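Long-range contacts in farnesyltransferase, putative (Trypanosoma cruzi, PDB 3WCA), which probably catalyses the magnesium-dependent condensation of two farnesyl diphosphates into squalene with NAD(P)H as reductant, the step that leads into lanosterol biosynthesis: residues A[168-173]-A[191-196]; A[197-202]-A[259-264]; A[126-131]-A[173-178]; A[141-146]-A[162-167]. The protein carries 1 engineered substitution. All blocks are in the same frame, centred on the assembly; numbering follows the deposited sequence.

Contact 1: residues A[168-173]-A[191-196]; sequences VGHGLT and TNANHM. With FPS (S-[(2E,6E)-3,7,11-trimethyldodeca-2,6,10-trienyl] trihydrogen thiodiphosphate), chain E.
The methyl of A193 drops onto the bare backbone of G169, its CB 3.6 Å from G169 O and 3.3 Å from T173 OG1. With only a hydrogen on G169, the CA atoms of G169 and A193 come within 4.9 Å and the local axes of the two segments within 7.7 Å, crossing at 124°. Nearby the imidazole of H170 turns its edge to N194, NE2 lying 3.7 Å from N194 CB, while the ring and amide planes stand 71° apart. The amide oxygen of N194 is taken up by H162, whose ring also meets that of H170 edge-to-face. T173 holds its hydroxyl beside its backbone N (chi1 -60°), from where OG1 donates to G169 O at 2.7 Å. That carbonyl also accepts from T173 N, the donors arriving from opposite faces of its plane; Y267 also bonds the hydroxyl. The far end of the farnesyl chain lies between the helices, C15 3.4 Å from G169 CA and 3.6 Å from M196 CB. On the same helix as G169, V168 meets the chain further up, at C8, and L172 CD1 meets C14. This close helix crossing at a glycine lines the farnesyl pocket of the all-helical isoprenoid synthase fold.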
# COMPACT_ATOMS: atom_id res chain seq x y z
N VAL A 168 -7.02 2.85 -3.15
CA VAL A 168 -7.27 1.41 -3.20
C VAL A 168 -8.15 1.17 -1.98
O VAL A 168 -9.10 0.40 -2.03
CB VAL A 168 -5.97 0.60 -3.07
CG1 VAL A 168 -6.27 -0.88 -3.14
CG2 VAL A 168 -4.99 0.99 -4.18
N GLY A 169 -7.85 1.88 -0.90
CA GLY A 169 -8.63 1.75 0.32
C GLY A 169 -10.07 2.18 0.08
O GLY A 169 -11.00 1.55 0.58
N HIS A 170 -10.24 3.27 -0.67
CA HIS A 170 -11.58 3.77 -0.99
C HIS A 170 -12.28 2.71 -1.83
O HIS A 170 -13.37 2.25 -1.48
CB HIS A 170 -11.51 5.09 -1.79
CG HIS A 170 -11.14 6.29 -0.97
ND1 HIS A 170 -11.48 7.57 -1.34
CD2 HIS A 170 -10.48 6.40 0.20
CE1 HIS A 170 -11.05 8.43 -0.43
NE2 HIS A 170 -10.44 7.74 0.52
N GLY A 171 -11.64 2.33 -2.93
CA GLY A 171 -12.19 1.33 -3.83
C GLY A 171 -12.64 0.06 -3.13
O GLY A 171 -13.79 -0.35 -3.29
N LEU A 172 -11.74 -0.55 -2.36
CA LEU A 172 -12.08 -1.77 -1.63
C LEU A 172 -13.29 -1.52 -0.74
O LEU A 172 -14.23 -2.31 -0.74
CB LEU A 172 -10.90 -2.25 -0.76
CG LEU A 172 -9.70 -2.82 -1.51
CD1 LEU A 172 -8.60 -3.23 -0.53
CD2 LEU A 172 -10.13 -4.01 -2.34
N THR A 173 -13.27 -0.43 0.02
CA THR A 173 -14.38 -0.11 0.90
C THR A 173 -15.69 -0.02 0.10
O THR A 173 -16.74 -0.47 0.57
CB THR A 173 -14.12 1.22 1.65
OG1 THR A 173 -12.92 1.11 2.43
CG2 THR A 173 -15.28 1.56 2.58
N THR A 191 -12.31 8.48 5.16
CA THR A 191 -11.04 8.93 5.74
C THR A 191 -10.24 7.75 6.28
O THR A 191 -9.07 7.57 5.92
CB THR A 191 -11.30 9.93 6.88
OG1 THR A 191 -12.03 11.05 6.37
CG2 THR A 191 -9.98 10.42 7.47
N ASN A 192 -10.86 6.95 7.13
CA ASN A 192 -10.17 5.80 7.69
C ASN A 192 -9.75 4.78 6.65
O ASN A 192 -8.77 4.08 6.83
CB ASN A 192 -11.01 5.14 8.78
CG ASN A 192 -11.10 5.99 10.02
OD1 ASN A 192 -10.28 6.89 10.22
ND2 ASN A 192 -12.08 5.72 10.88
N ALA A 193 -10.48 4.72 5.54
CA ALA A 193 -10.11 3.78 4.48
C ALA A 193 -8.81 4.28 3.86
O ALA A 193 -7.94 3.50 3.49
CB ALA A 193 -11.20 3.71 3.43
N ASN A 194 -8.70 5.60 3.75
CA ASN A 194 -7.52 6.24 3.19
C ASN A 194 -6.33 6.02 4.14
O ASN A 194 -5.21 5.81 3.70
CB ASN A 194 -7.76 7.74 3.00
CG ASN A 194 -6.60 8.42 2.31
OD1 ASN A 194 -6.37 8.23 1.12
ND2 ASN A 194 -5.85 9.21 3.07
N HIS A 195 -6.59 6.13 5.44
CA HIS A 195 -5.56 5.90 6.43
C HIS A 195 -5.01 4.47 6.26
O HIS A 195 -3.81 4.25 6.31
CB HIS A 195 -6.13 6.06 7.84
CG HIS A 195 -6.23 7.47 8.31
ND1 HIS A 195 -5.11 8.25 8.58
CD2 HIS A 195 -7.30 8.25 8.58
CE1 HIS A 195 -5.50 9.44 8.99
NE2 HIS A 195 -6.82 9.47 9.00
N MET A 196 -5.92 3.51 6.07
CA MET A 196 -5.54 2.11 5.89
C MET A 196 -4.55 1.98 4.74
O MET A 196 -3.53 1.32 4.86
CB MET A 196 -6.79 1.25 5.62
CG MET A 196 -7.69 1.02 6.84
SD MET A 196 -7.20 -0.44 7.82
CE MET A 196 -7.52 -1.73 6.59
C1 FPS E . 2.26 -2.65 -3.25
S1 FPS E . 1.89 -4.10 -4.35
C2 FPS E . 0.94 -1.88 -2.92
C3 FPS E . 0.52 -1.25 -1.76
C4 FPS E . 1.34 -1.18 -0.48
C5 FPS E . -0.85 -0.61 -1.77
C6 FPS E . -2.09 -1.55 -1.71
C7 FPS E . -3.10 -0.88 -0.80
C8 FPS E . -4.15 -1.45 -0.20
C10 FPS E . -5.02 -0.52 0.66
C9 FPS E . -4.50 -2.94 -0.32
C11 FPS E . -5.69 -1.25 1.81
C12 FPS E . -6.88 -0.45 2.28
C13 FPS E . -8.02 -0.96 2.78
C14 FPS E . -8.29 -2.46 2.94
C15 FPS E . -9.11 0.03 3.21
PA FPS E . 1.83 -5.85 -3.25
O1A FPS E . 0.85 -5.69 -2.05
O2A FPS E . 1.34 -6.94 -4.17
O3A FPS E . 3.32 -6.50 -2.84
PB FPS E . 4.74 -5.91 -2.13
O1B FPS E . 5.27 -6.89 -1.05
O2B FPS E . 5.85 -5.80 -3.24
O3B FPS E . 4.44 -4.55 -1.38

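Contact 2: residues A[197-202]-A[259-264]; sequences GLFLQK and VHVPHV. With FPS (S-[(2E,6E)-3,7,11-trimethyldodeca-2,6,10-trienyl] trihydrogen thiodiphosphate), chain E.
Behind the wall of the farnesyl pocket, in the helical core of this squalene synthase family member, helix 191-207 is backed by the turn that leads into helix 261-269. H260 is the hub. Its imidazole lies under L198, whose CB sits over the ring centre, 3.9 Å from the centroid and 13° off the normal, a CH-pi contact; one branch of the same leucine, CD2, reaches H260 CE1 at 3.5 Å. K202, extended beyond CG, brings its ammonium to the ring edge, and NZ donates to H260 NE2 at 3.0 Å, exactly in the ring plane. ND1 is bonded to ND1 of H195, so the ring is fixed by a bond at each nitrogen as well as by the leucine above it. K202 also forms salt bridges to D158 and D256, which probably offset its buried charge. On the other flank F199 carries CG anti to its backbone N (chi1 -172°), and CE1 meets V261 CG2 at 3.5 Å while CB rests 4.0 Å from V264 CG2. The opposite side of the same helix serves the ligand: L200 CD1 lies 3.8 Å from C8 of the farnesyl chain. Helix 274-294 closes over F199, L200 and V264 through Q284, helix 154-179 packs against L198 and K202, and helix 347-362 lies against V261.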
# COMPACT_ATOMS: atom_id res chain seq x y z
N GLY A 197 -4.86 2.64 3.62
CA GLY A 197 -3.96 2.58 2.48
C GLY A 197 -2.63 3.27 2.76
O GLY A 197 -1.58 2.77 2.36
N LEU A 198 -2.67 4.40 3.46
CA LEU A 198 -1.45 5.13 3.76
C LEU A 198 -0.51 4.38 4.68
O LEU A 198 0.70 4.41 4.48
CB LEU A 198 -1.76 6.51 4.35
CG LEU A 198 -1.72 7.65 3.32
CD1 LEU A 198 -2.72 7.37 2.22
CD2 LEU A 198 -2.03 8.99 4.00
N PHE A 199 -1.06 3.68 5.67
CA PHE A 199 -0.22 2.93 6.58
C PHE A 199 0.58 1.88 5.83
O PHE A 199 1.76 1.70 6.09
CB PHE A 199 -1.04 2.25 7.67
CG PHE A 199 -0.18 1.61 8.75
CD1 PHE A 199 0.72 2.38 9.49
CD2 PHE A 199 -0.27 0.25 9.02
CE1 PHE A 199 1.53 1.81 10.47
CE2 PHE A 199 0.53 -0.35 10.01
CZ PHE A 199 1.43 0.42 10.73
N LEU A 200 -0.07 1.20 4.88
CA LEU A 200 0.62 0.18 4.11
C LEU A 200 1.66 0.79 3.18
O LEU A 200 2.80 0.34 3.13
CB LEU A 200 -0.36 -0.66 3.27
CG LEU A 200 -1.50 -1.43 3.95
CD1 LEU A 200 -2.14 -2.39 2.93
CD2 LEU A 200 -0.96 -2.22 5.15
N GLN A 201 1.26 1.81 2.42
CA GLN A 201 2.16 2.41 1.47
C GLN A 201 3.37 3.01 2.17
O GLN A 201 4.49 2.80 1.73
CB GLN A 201 1.43 3.49 0.64
CG GLN A 201 2.23 4.05 -0.54
CD GLN A 201 2.63 2.98 -1.56
OE1 GLN A 201 1.83 2.14 -1.94
NE2 GLN A 201 3.88 3.02 -2.01
N LYS A 202 3.15 3.72 3.26
CA LYS A 202 4.26 4.35 3.97
C LYS A 202 5.24 3.35 4.57
O LYS A 202 6.45 3.57 4.53
CB LYS A 202 3.72 5.31 5.05
CG LYS A 202 3.05 6.55 4.47
CD LYS A 202 2.79 7.61 5.53
CE LYS A 202 2.10 8.83 4.95
NZ LYS A 202 1.82 9.87 5.99
N VAL A 259 1.00 7.76 12.80
CA VAL A 259 -0.17 8.64 12.87
C VAL A 259 -1.42 7.89 12.40
O VAL A 259 -2.52 8.11 12.92
CB VAL A 259 0.00 9.90 11.95
CG1 VAL A 259 -1.29 10.69 11.88
CG2 VAL A 259 1.12 10.81 12.48
N HIS A 260 -1.25 6.99 11.45
CA HIS A 260 -2.37 6.25 10.87
C HIS A 260 -2.93 5.07 11.64
O HIS A 260 -4.05 4.66 11.37
CB HIS A 260 -1.97 5.78 9.49
CG HIS A 260 -1.45 6.88 8.62
ND1 HIS A 260 -2.26 7.89 8.14
CD2 HIS A 260 -0.20 7.15 8.17
CE1 HIS A 260 -1.52 8.74 7.44
NE2 HIS A 260 -0.27 8.31 7.45
N VAL A 261 -2.17 4.55 12.59
CA VAL A 261 -2.57 3.36 13.33
C VAL A 261 -3.89 3.43 14.10
O VAL A 261 -4.69 2.50 14.03
CB VAL A 261 -1.42 2.88 14.24
CG1 VAL A 261 -1.82 1.65 15.06
CG2 VAL A 261 -0.22 2.54 13.37
N PRO A 262 -4.14 4.53 14.82
CA PRO A 262 -5.42 4.58 15.54
C PRO A 262 -6.61 4.43 14.60
O PRO A 262 -7.62 3.84 14.96
CB PRO A 262 -5.38 5.95 16.21
CG PRO A 262 -3.90 6.17 16.45
CD PRO A 262 -3.31 5.71 15.14
N HIS A 263 -6.45 4.96 13.38
CA HIS A 263 -7.48 4.94 12.35
C HIS A 263 -7.61 3.58 11.69
O HIS A 263 -8.68 3.19 11.23
CB HIS A 263 -7.16 6.01 11.31
CG HIS A 263 -6.99 7.38 11.89
ND1 HIS A 263 -8.06 8.16 12.28
CD2 HIS A 263 -5.88 8.08 12.22
CE1 HIS A 263 -7.61 9.28 12.82
NE2 HIS A 263 -6.29 9.25 12.80
N VAL A 264 -6.50 2.85 11.63
CA VAL A 264 -6.51 1.51 11.08
C VAL A 264 -7.30 0.65 12.08
O VAL A 264 -8.08 -0.21 11.69
CB VAL A 264 -5.07 0.97 10.93
CG1 VAL A 264 -5.10 -0.53 10.72
CG2 VAL A 264 -4.38 1.67 9.76
C1 FPS E . 2.26 -2.65 -3.25
S1 FPS E . 1.89 -4.10 -4.35
C2 FPS E . 0.94 -1.88 -2.92
C3 FPS E . 0.52 -1.25 -1.76
C4 FPS E . 1.34 -1.18 -0.48
C5 FPS E . -0.85 -0.61 -1.77
C6 FPS E . -2.09 -1.55 -1.71
C7 FPS E . -3.10 -0.88 -0.80
C8 FPS E . -4.15 -1.45 -0.20
C10 FPS E . -5.02 -0.52 0.66
C9 FPS E . -4.50 -2.94 -0.32
C11 FPS E . -5.69 -1.25 1.81
C12 FPS E . -6.88 -0.45 2.28
C13 FPS E . -8.02 -0.96 2.78
C14 FPS E . -8.29 -2.46 2.94
C15 FPS E . -9.11 0.03 3.21
PA FPS E . 1.83 -5.85 -3.25
O1A FPS E . 0.85 -5.69 -2.05
O2A FPS E . 1.34 -6.94 -4.17
O3A FPS E . 3.32 -6.50 -2.84
PB FPS E . 4.74 -5.91 -2.13
O1B FPS E . 5.27 -6.89 -1.05
O2B FPS E . 5.85 -5.80 -3.24
O3B FPS E . 4.44 -4.55 -1.38

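Contact 3: residues A[126-131]-A[173-178]; sequences KAYQDV and TLLYVS
L175 pushes its CD2 methyl into a hollow on the 126-131 helix bounded by the ring of Y128 and the side chain of V131. The methyl lies 3.4 Å from Y128 CD1 and 4.1 Å from V131 CB, with Y128 CA forming the bottom of the dip. In the tyrosine, chi1 of -69° sets CG beside the backbone N, and with the ring's own twist the CD1 and CE1 side comes toward the other helix; the leucine crosses it at a slant. One turn along the 126-131 helix, the fork of V131 straddles the CB of L174, with CG1 and CG2 each 3.8 Å from that carbon. At the far end S178 fills the gap between A127 and Y128. Its OG stands anti to the backbone N (chi1 -180°) and points across to A127 CB at 3.1 Å, with Y128 CE1 3.8 Å away on the other side. No hydrogen bond joins the segments, and the fit rests on shape alone. L174, S178 and A127 lie toward the margin, whereas Y128 and L175 are buried, both touching helix 51-72: Y128 on A56, L175 on V57 and F60. The local axes run 170° apart, 9.7 Å from each other at their closest, as in neighbouring antiparallel helices of an all-helical prenyl synthase.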
# COMPACT_ATOMS: atom_id res chain seq x y z
N LYS A 126 -22.57 -4.43 -12.44
CA LYS A 126 -22.53 -3.03 -12.85
C LYS A 126 -21.84 -2.17 -11.80
O LYS A 126 -20.97 -1.37 -12.12
CB LYS A 126 -23.95 -2.53 -13.10
CG LYS A 126 -24.10 -1.01 -13.19
CD LYS A 126 -23.54 -0.46 -14.49
CE LYS A 126 -23.80 1.04 -14.59
NZ LYS A 126 -25.26 1.35 -14.43
N ALA A 127 -22.24 -2.35 -10.54
CA ALA A 127 -21.68 -1.58 -9.43
C ALA A 127 -20.17 -1.81 -9.21
O ALA A 127 -19.46 -0.88 -8.83
CB ALA A 127 -22.46 -1.87 -8.15
N TYR A 128 -19.68 -3.03 -9.44
CA TYR A 128 -18.26 -3.31 -9.27
C TYR A 128 -17.45 -2.63 -10.37
O TYR A 128 -16.36 -2.11 -10.12
CB TYR A 128 -17.95 -4.81 -9.33
CG TYR A 128 -18.46 -5.62 -8.16
CD1 TYR A 128 -18.57 -5.06 -6.89
CD2 TYR A 128 -18.80 -6.96 -8.33
CE1 TYR A 128 -19.01 -5.83 -5.81
CE2 TYR A 128 -19.24 -7.73 -7.26
CZ TYR A 128 -19.34 -7.16 -6.00
OH TYR A 128 -19.76 -7.92 -4.95
N GLN A 129 -17.99 -2.64 -11.59
CA GLN A 129 -17.33 -2.03 -12.73
C GLN A 129 -17.12 -0.55 -12.52
O GLN A 129 -16.06 -0.02 -12.82
CB GLN A 129 -18.15 -2.22 -14.01
CG GLN A 129 -18.41 -3.66 -14.43
CD GLN A 129 -19.25 -3.75 -15.69
OE1 GLN A 129 -20.17 -2.97 -15.89
NE2 GLN A 129 -18.94 -4.72 -16.55
N ASP A 130 -18.14 0.12 -11.98
CA ASP A 130 -18.08 1.57 -11.76
C ASP A 130 -17.08 2.00 -10.69
O ASP A 130 -16.42 3.04 -10.83
CB ASP A 130 -19.48 2.11 -11.40
CG ASP A 130 -20.48 1.98 -12.55
OD1 ASP A 130 -20.08 1.60 -13.68
OD2 ASP A 130 -21.68 2.26 -12.32
N VAL A 131 -16.98 1.23 -9.62
CA VAL A 131 -16.04 1.55 -8.56
C VAL A 131 -14.63 1.48 -9.15
O VAL A 131 -13.83 2.41 -9.01
CB VAL A 131 -16.19 0.55 -7.39
CG1 VAL A 131 -15.04 0.70 -6.40
CG2 VAL A 131 -17.52 0.79 -6.68
N THR A 173 -13.27 -0.43 0.02
CA THR A 173 -14.38 -0.11 0.90
C THR A 173 -15.69 -0.02 0.10
O THR A 173 -16.74 -0.47 0.57
CB THR A 173 -14.12 1.22 1.65
OG1 THR A 173 -12.92 1.11 2.43
CG2 THR A 173 -15.28 1.56 2.58
N LEU A 174 -15.63 0.54 -1.11
CA LEU A 174 -16.83 0.64 -1.94
C LEU A 174 -17.22 -0.72 -2.52
O LEU A 174 -18.38 -0.97 -2.80
CB LEU A 174 -16.63 1.66 -3.07
CG LEU A 174 -16.48 3.13 -2.65
CD1 LEU A 174 -16.08 3.95 -3.87
CD2 LEU A 174 -17.79 3.65 -2.04
N LEU A 175 -16.24 -1.60 -2.72
CA LEU A 175 -16.55 -2.92 -3.22
C LEU A 175 -17.19 -3.74 -2.10
O LEU A 175 -18.05 -4.57 -2.36
CB LEU A 175 -15.30 -3.65 -3.73
CG LEU A 175 -14.71 -3.23 -5.06
CD1 LEU A 175 -13.53 -4.12 -5.37
CD2 LEU A 175 -15.75 -3.33 -6.18
N TYR A 176 -16.77 -3.51 -0.85
CA TYR A 176 -17.34 -4.24 0.29
C TYR A 176 -18.82 -3.90 0.47
O TYR A 176 -19.65 -4.78 0.71
CB TYR A 176 -16.62 -3.90 1.61
CG TYR A 176 -15.13 -4.19 1.69
CD1 TYR A 176 -14.49 -5.04 0.80
CD2 TYR A 176 -14.35 -3.60 2.70
CE1 TYR A 176 -13.11 -5.31 0.90
CE2 TYR A 176 -12.99 -3.86 2.81
CZ TYR A 176 -12.37 -4.70 1.92
OH TYR A 176 -11.01 -4.93 2.04
N VAL A 177 -19.14 -2.61 0.38
CA VAL A 177 -20.52 -2.16 0.53
C VAL A 177 -21.38 -2.66 -0.63
O VAL A 177 -22.43 -3.26 -0.43
CB VAL A 177 -20.58 -0.62 0.58
CG1 VAL A 177 -22.04 -0.16 0.60
CG2 VAL A 177 -19.86 -0.12 1.81
N SER A 178 -20.90 -2.43 -1.84
CA SER A 178 -21.61 -2.84 -3.03
C SER A 178 -21.94 -4.33 -3.02
O SER A 178 -22.96 -4.76 -3.58
CB SER A 178 -20.78 -2.51 -4.26
OG SER A 178 -21.44 -2.89 -5.45

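Contact 4: residues A[141-146]-A[162-167]; sequences NGMCDF and HYVAGL
G142 presses its CA onto the face of Y163, where two antiparallel helices of the all-helical isoprenoid synthase fold, 126-147 and 154-179, draw together. The contact is a CH-pi one: the carbon stands 3.3 Å from the ring centroid and only 8° off the normal. The ring can lie flat against the backbone because glycine brings no side chain, and the CA atoms of G142 and Y163 are 5.5 Å apart. Toward M143 and D145 the fit slackens. On the inner flank M143 CG comes no nearer than 4.3 Å to V164 CG1; the rest of that methionine runs on toward E71 and D68, ligands of the magnesium ion, with its side chain about 5 Å from the metal at nearest atoms. On the more open side, where D145 and Y163 are partly exposed, D145 OD2 only grazes the ring, and the carboxylate turns to a salt bridge with R149. Helix 154-179 carries a wider pi-type turn at 162-166, where L167 N bonds to H162 O, five residues back. F146, whose ring also meets Y160 edge-to-face, crosses Y163 at about a right angle and touches it rim to rim, CE2 to CE2 at 3.8 Å.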
# COMPACT_ATOMS: atom_id res chain seq x y z
N ASN A 141 -4.80 9.99 -12.97
CA ASN A 141 -4.55 11.43 -13.02
C ASN A 141 -3.63 11.88 -11.89
O ASN A 141 -2.81 12.78 -12.07
CB ASN A 141 -5.89 12.18 -13.01
CG ASN A 141 -6.71 11.91 -14.27
OD1 ASN A 141 -7.94 11.91 -14.25
ND2 ASN A 141 -6.01 11.69 -15.38
N GLY A 142 -3.75 11.22 -10.74
CA GLY A 142 -2.89 11.55 -9.62
C GLY A 142 -1.45 11.19 -9.97
O GLY A 142 -0.52 11.94 -9.69
N MET A 143 -1.27 10.03 -10.59
CA MET A 143 0.07 9.61 -10.98
C MET A 143 0.64 10.63 -11.96
O MET A 143 1.82 10.98 -11.88
CB MET A 143 0.04 8.23 -11.64
CG MET A 143 -0.33 7.07 -10.72
SD MET A 143 -0.44 5.54 -11.69
CE MET A 143 -0.11 4.27 -10.42
N CYS A 144 -0.20 11.10 -12.89
CA CYS A 144 0.24 12.08 -13.87
C CYS A 144 0.77 13.32 -13.18
O CYS A 144 1.80 13.86 -13.57
CB CYS A 144 -0.90 12.46 -14.83
SG CYS A 144 -1.25 11.22 -16.11
N ASP A 145 0.06 13.77 -12.15
CA ASP A 145 0.47 14.94 -11.40
C ASP A 145 1.87 14.79 -10.84
O ASP A 145 2.69 15.71 -10.94
CB ASP A 145 -0.52 15.22 -10.26
CG ASP A 145 -0.15 16.46 -9.44
OD1 ASP A 145 0.44 17.41 -10.01
OD2 ASP A 145 -0.46 16.50 -8.23
N PHE A 146 2.17 13.63 -10.25
CA PHE A 146 3.49 13.40 -9.67
C PHE A 146 4.53 12.84 -10.63
O PHE A 146 5.65 12.55 -10.22
CB PHE A 146 3.38 12.49 -8.44
CG PHE A 146 2.85 13.20 -7.22
CD1 PHE A 146 3.67 14.07 -6.50
CD2 PHE A 146 1.52 13.05 -6.84
CE1 PHE A 146 3.17 14.78 -5.42
CE2 PHE A 146 1.01 13.76 -5.75
CZ PHE A 146 1.84 14.63 -5.04
N HIS A 162 -2.13 8.88 -1.16
CA HIS A 162 -3.57 8.82 -1.37
C HIS A 162 -3.88 8.29 -2.77
O HIS A 162 -4.68 7.36 -2.92
CB HIS A 162 -4.19 10.22 -1.21
CG HIS A 162 -5.58 10.33 -1.74
ND1 HIS A 162 -6.66 9.74 -1.12
CD2 HIS A 162 -6.08 10.97 -2.83
CE1 HIS A 162 -7.76 10.00 -1.81
NE2 HIS A 162 -7.43 10.74 -2.85
N TYR A 163 -3.22 8.85 -3.78
CA TYR A 163 -3.43 8.44 -5.16
C TYR A 163 -3.05 7.01 -5.49
O TYR A 163 -3.71 6.37 -6.31
CB TYR A 163 -2.66 9.36 -6.13
CG TYR A 163 -3.17 10.79 -6.26
CD1 TYR A 163 -4.50 11.07 -6.55
CD2 TYR A 163 -2.29 11.87 -6.12
CE1 TYR A 163 -4.95 12.40 -6.70
CE2 TYR A 163 -2.72 13.19 -6.27
CZ TYR A 163 -4.04 13.45 -6.56
OH TYR A 163 -4.46 14.76 -6.70
N VAL A 164 -1.98 6.50 -4.89
CA VAL A 164 -1.56 5.16 -5.24
C VAL A 164 -1.90 4.05 -4.26
O VAL A 164 -1.69 2.89 -4.57
CB VAL A 164 -0.02 5.10 -5.53
CG1 VAL A 164 0.34 6.15 -6.61
CG2 VAL A 164 0.78 5.33 -4.24
N ALA A 165 -2.44 4.42 -3.10
CA ALA A 165 -2.78 3.46 -2.06
C ALA A 165 -4.06 3.82 -1.30
O ALA A 165 -4.91 2.97 -1.06
CB ALA A 165 -1.62 3.31 -1.09
N GLY A 166 -4.17 5.08 -0.91
CA GLY A 166 -5.35 5.51 -0.19
C GLY A 166 -6.62 5.25 -0.99
O GLY A 166 -7.67 4.91 -0.43
N LEU A 167 -6.53 5.42 -2.31
CA LEU A 167 -7.67 5.20 -3.19
C LEU A 167 -8.02 3.71 -3.30
O LEU A 167 -9.18 3.35 -3.55
CB LEU A 167 -7.41 5.79 -4.57
CG LEU A 167 -7.60 7.31 -4.71
CD1 LEU A 167 -7.23 7.76 -6.10
CD2 LEU A 167 -9.07 7.65 -4.42

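Helix 154-179 runs through contacts 4, 1 and 3 in turn, from the magnesium end of the pocket, past the farnesyl tail, to the periphery; contacts 3 and 4, both against helix 126-147, have centres 19 Å apart and do not touch. Contacts 1 and 2 share helix 191-207 and both touch the ligand. They are joined by H195 ND1 to H260 ND1 at 2.9 Å, and H195 also stacks on H263. Contact 4 reaches contact 1 through N194 OD1 and H162 ND1, 2.7 Å apart, and contact 2 where A165 CB lies 3.5 Å from Q201 CB. Contact 3 meets contact 1 through T173, common to both.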